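Local coordinates for transcription factor IWS1 (Saccharomyces cerevisiae, PDB 3NFQ), which takes part in regulating transcription by RNA polymerase II and interacts with SPT6, this chain being its conserved central domain, at residues A69-L78 against L106-H115. Sequence-based numbering, arbitrary orientation.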
loop_
_atom_site.group_PDB
_atom_site.type_symbol
_atom_site.label_atom_id
_atom_site.label_comp_id
_atom_site.label_asym_id
_atom_site.label_seq_id
_atom_site.Cartn_x
_atom_site.Cartn_y
_atom_site.Cartn_z
ATOM N N ALA A 69 -8.648 1.421 -12.551
ATOM C CA ALA A 69 -7.448 0.548 -12.580
ATOM C C ALA A 69 -6.299 1.049 -13.438
ATOM O O ALA A 69 -5.125 1.080 -13.014
ATOM C CB ALA A 69 -7.807 -0.900 -12.978
ATOM N N ASP A 70 -6.627 1.403 -14.679
ATOM C CA ASP A 70 -5.651 1.974 -15.596
ATOM C C ASP A 70 -4.974 3.193 -15.027
ATOM O O ASP A 70 -3.750 3.263 -15.047
ATOM C CB ASP A 70 -6.323 2.362 -16.931
ATOM C CG ASP A 70 -6.669 1.165 -17.788
ATOM O OD1 ASP A 70 -6.103 0.067 -17.572
ATOM O OD2 ASP A 70 -7.525 1.340 -18.693
ATOM N N THR A 71 -5.747 4.150 -14.504
ATOM C CA THR A 71 -5.161 5.378 -13.952
ATOM C C THR A 71 -4.260 5.095 -12.733
ATOM O O THR A 71 -3.178 5.680 -12.598
ATOM C CB THR A 71 -6.223 6.371 -13.446
ATOM O OG1 THR A 71 -7.311 6.486 -14.391
ATOM C CG2 THR A 71 -5.572 7.731 -13.215
ATOM N N ILE A 72 -4.749 4.217 -11.851
ATOM C CA ILE A 72 -3.995 3.755 -10.659
ATOM C C ILE A 72 -2.692 3.166 -11.127
ATOM O O ILE A 72 -1.618 3.556 -10.643
ATOM C CB ILE A 72 -4.808 2.676 -9.887
ATOM C CG1 ILE A 72 -5.959 3.363 -9.199
ATOM C CG2 ILE A 72 -3.921 1.899 -8.860
ATOM C CD1 ILE A 72 -7.147 2.435 -8.827
ATOM N N LEU A 73 -2.766 2.245 -12.073
ATOM C CA LEU A 73 -1.535 1.555 -12.511
ATOM C C LEU A 73 -0.611 2.469 -13.307
ATOM O O LEU A 73 0.622 2.429 -13.154
ATOM C CB LEU A 73 -1.879 0.283 -13.320
ATOM C CG LEU A 73 -2.512 -0.828 -12.480
ATOM C CD1 LEU A 73 -2.998 -1.973 -13.356
ATOM C CD2 LEU A 73 -1.579 -1.396 -11.414
ATOM N N ASP A 74 -1.181 3.284 -14.181
ATOM C CA ASP A 74 -0.354 4.184 -15.007
ATOM C C ASP A 74 0.342 5.282 -14.216
ATOM O O ASP A 74 1.426 5.697 -14.605
ATOM C CB ASP A 74 -1.177 4.801 -16.127
ATOM C CG ASP A 74 -1.567 3.792 -17.191
ATOM O OD1 ASP A 74 -0.941 2.706 -17.297
ATOM O OD2 ASP A 74 -2.536 4.089 -17.915
ATOM N N ASN A 75 -0.249 5.753 -13.115
ATOM C CA ASN A 75 0.363 6.811 -12.288
ATOM C C ASN A 75 1.175 6.357 -11.068
ATOM O O ASN A 75 1.459 7.168 -10.190
ATOM C CB ASN A 75 -0.713 7.790 -11.868
ATOM C CG ASN A 75 -1.287 8.513 -13.065
ATOM O OD1 ASN A 75 -2.344 8.142 -13.590
ATOM N ND2 ASN A 75 -0.527 9.458 -13.579
ATOM N N ASN A 76 1.504 5.063 -11.007
ATOM C CA ASN A 76 2.343 4.498 -9.963
ATOM C C ASN A 76 1.784 4.758 -8.566
ATOM O O ASN A 76 2.538 4.964 -7.613
ATOM C CB ASN A 76 3.781 5.060 -10.085
ATOM C CG ASN A 76 4.840 4.179 -9.421
ATOM O OD1 ASN A 76 5.971 4.633 -9.178
ATOM N ND2 ASN A 76 4.507 2.926 -9.157
ATOM N N LEU A 77 0.462 4.748 -8.417
ATOM C CA LEU A 77 -0.108 4.796 -7.099
ATOM C C LEU A 77 0.360 3.615 -6.220
ATOM O O LEU A 77 0.446 3.719 -4.998
ATOM C CB LEU A 77 -1.622 4.818 -7.197
ATOM C CG LEU A 77 -2.409 5.037 -5.894
ATOM C CD1 LEU A 77 -2.124 6.382 -5.235
ATOM C CD2 LEU A 77 -3.939 4.884 -6.133
ATOM N N LEU A 78 0.684 2.491 -6.832
ATOM C CA LEU A 78 1.188 1.344 -6.033
ATOM C C LEU A 78 2.453 1.662 -5.244
ATOM O O LEU A 78 2.778 1.028 -4.267
ATOM C CB LEU A 78 1.359 0.137 -6.937
ATOM C CG LEU A 78 0.107 -0.499 -7.515
ATOM C CD1 LEU A 78 0.453 -1.806 -8.320
ATOM C CD2 LEU A 78 -0.838 -0.774 -6.363
ATOM N N LEU A 106 -5.649 -4.948 -3.391
ATOM C CA LEU A 106 -4.688 -5.352 -4.420
ATOM C C LEU A 106 -5.119 -6.663 -5.110
ATOM O O LEU A 106 -4.728 -6.935 -6.254
ATOM C CB LEU A 106 -3.317 -5.610 -3.836
ATOM C CG LEU A 106 -2.497 -4.401 -3.320
ATOM C CD1 LEU A 106 -1.393 -4.870 -2.431
ATOM C CD2 LEU A 106 -1.958 -3.603 -4.537
ATOM N N ASN A 107 -5.944 -7.446 -4.421
ATOM C CA ASN A 107 -6.359 -8.747 -4.940
ATOM C C ASN A 107 -7.178 -8.605 -6.219
ATOM O O ASN A 107 -7.202 -9.505 -7.059
ATOM C CB ASN A 107 -7.133 -9.501 -3.865
ATOM C CG ASN A 107 -7.532 -10.866 -4.322
ATOM O OD1 ASN A 107 -8.693 -11.124 -4.553
ATOM N ND2 ASN A 107 -6.565 -11.685 -4.601
ATOM N N ASP A 108 -7.794 -7.444 -6.381
ATOM C CA ASP A 108 -8.666 -7.127 -7.499
ATOM C C ASP A 108 -8.020 -6.299 -8.649
ATOM O O ASP A 108 -8.666 -6.063 -9.671
ATOM C CB ASP A 108 -9.862 -6.320 -6.969
ATOM C CG ASP A 108 -10.753 -7.116 -6.013
ATOM O OD1 ASP A 108 -11.075 -8.287 -6.315
ATOM O OD2 ASP A 108 -11.126 -6.548 -4.959
ATOM N N LEU A 109 -6.775 -5.853 -8.484
ATOM C CA LEU A 109 -6.113 -4.988 -9.443
ATOM C C LEU A 109 -5.296 -5.795 -10.417
ATOM O O LEU A 109 -4.626 -6.728 -9.998
ATOM C CB LEU A 109 -5.124 -4.075 -8.706
ATOM C CG LEU A 109 -5.340 -2.597 -8.513
ATOM C CD1 LEU A 109 -4.017 -2.011 -7.989
ATOM C CD2 LEU A 109 -5.757 -1.854 -9.811
ATOM N N PRO A 110 -5.362 -5.465 -11.725
ATOM C CA PRO A 110 -4.568 -6.227 -12.691
ATOM C C PRO A 110 -3.043 -5.930 -12.697
ATOM O O PRO A 110 -2.476 -5.513 -13.728
ATOM C CB PRO A 110 -5.240 -5.910 -14.037
ATOM C CG PRO A 110 -5.894 -4.570 -13.817
ATOM C CD PRO A 110 -6.266 -4.489 -12.378
ATOM N N VAL A 111 -2.379 -6.162 -11.567
ATOM C CA VAL A 111 -0.943 -5.857 -11.442
ATOM C C VAL A 111 -0.041 -6.750 -12.314
ATOM O O VAL A 111 -0.215 -7.967 -12.373
ATOM C CB VAL A 111 -0.541 -5.983 -9.970
ATOM C CG1 VAL A 111 0.929 -5.640 -9.759
ATOM C CG2 VAL A 111 -1.452 -5.091 -9.119
ATOM N N LYS A 112 0.973 -6.150 -12.920
ATOM C CA LYS A 112 1.948 -6.892 -13.722
ATOM C C LYS A 112 3.355 -6.664 -13.184
ATOM O O LYS A 112 3.593 -5.794 -12.345
ATOM C CB LYS A 112 1.897 -6.437 -15.185
ATOM C CG LYS A 112 0.536 -6.513 -15.857
ATOM C CD LYS A 112 -0.032 -7.935 -15.765
ATOM C CE LYS A 112 -1.356 -8.080 -16.508
ATOM N NZ LYS A 112 -1.739 -9.502 -16.414
ATOM N N THR A 113 4.304 -7.441 -13.689
ATOM C CA THR A 113 5.674 -7.326 -13.250
ATOM C C THR A 113 6.194 -5.876 -13.354
ATOM O O THR A 113 6.856 -5.401 -12.448
ATOM C CB THR A 113 6.582 -8.328 -14.000
ATOM O OG1 THR A 113 6.253 -9.671 -13.592
ATOM C CG2 THR A 113 8.064 -8.071 -13.673
ATOM N N GLU A 114 5.867 -5.167 -14.425
ATOM C CA GLU A 114 6.396 -3.807 -14.583
ATOM C C GLU A 114 5.942 -2.842 -13.476
ATOM O O GLU A 114 6.703 -1.954 -13.054
ATOM C CB GLU A 114 6.080 -3.212 -15.956
ATOM C CG GLU A 114 4.622 -3.216 -16.348
ATOM C CD GLU A 114 4.221 -4.439 -17.205
ATOM O OE1 GLU A 114 4.861 -5.542 -17.069
ATOM O OE2 GLU A 114 3.253 -4.275 -18.007
ATOM N N HIS A 115 4.700 -3.004 -13.024
ATOM C CA HIS A 115 4.212 -2.197 -11.903
ATOM C C HIS A 115 4.905 -2.540 -10.611
ATOM O O HIS A 115 5.197 -1.642 -9.837
ATOM C CB HIS A 115 2.722 -2.356 -11.730
ATOM C CG HIS A 115 1.957 -2.319 -13.012
ATOM N ND1 HIS A 115 1.808 -1.171 -13.768
ATOM C CD2 HIS A 115 1.259 -3.283 -13.652
ATOM C CE1 HIS A 115 1.063 -1.439 -14.825
ATOM N NE2 HIS A 115 0.711 -2.711 -14.773
#
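Leu-73 sits against His-115 and Pro-110 at the centre of an apolar contact with no hydrogen bond across it. Its CD2 lies over one face of the imidazole, 4.0 Å from the ring centroid of His-115 and only 9° off the ring normal, a CH-pi contact. Leu-73 CB meets the ring at CE1 of His-115, 3.7 Å away. The opposite face of the ring is covered by CG of Glu-114, so the imidazole is sandwiched between aliphatic groups. His-115 ND1 is buried here without a polar partner. The other branch of Leu-73 turns to the proline, with CD1 3.9 Å from CG of Pro-110. Leu-73 CG is anti to the carbonyl carbon (chi1 -69°), which sends the two methyls to these partners.

Leu-109 fills the next part of the contact with both methyls. Its CD2 rests 3.9 Å from Ala-69 CB, while its CD1 meets Ile-72 CG2 and lies 3.8 Å from Leu-78 CD2. Leu-78 splits its branches: CD2 packs 3.5 Å from Leu-106 CD2, and CD1 meets Val-111 CG2 tip to tip at 3.9 Å.

Pro-110 centres an inverse gamma turn, closed by the hydrogen bond from Val-111 N to Leu-109 O (2.8 Å). Lys-112 is the N-cap of helix 113-119, which carries His-115.

Residues 106-115 belong to the TFIIS N-terminal, helical bundle-like family region. The contact joins helices 69-74 and 77-85 to the end of helix 96-107, the link after it and the start of helix 113-119. Thr-71 packs on helix 10-42, Leu-78 and Leu-106 share Leu-121 of helix 121-130, and Val-111 touches Trp-149 of helix 136-149.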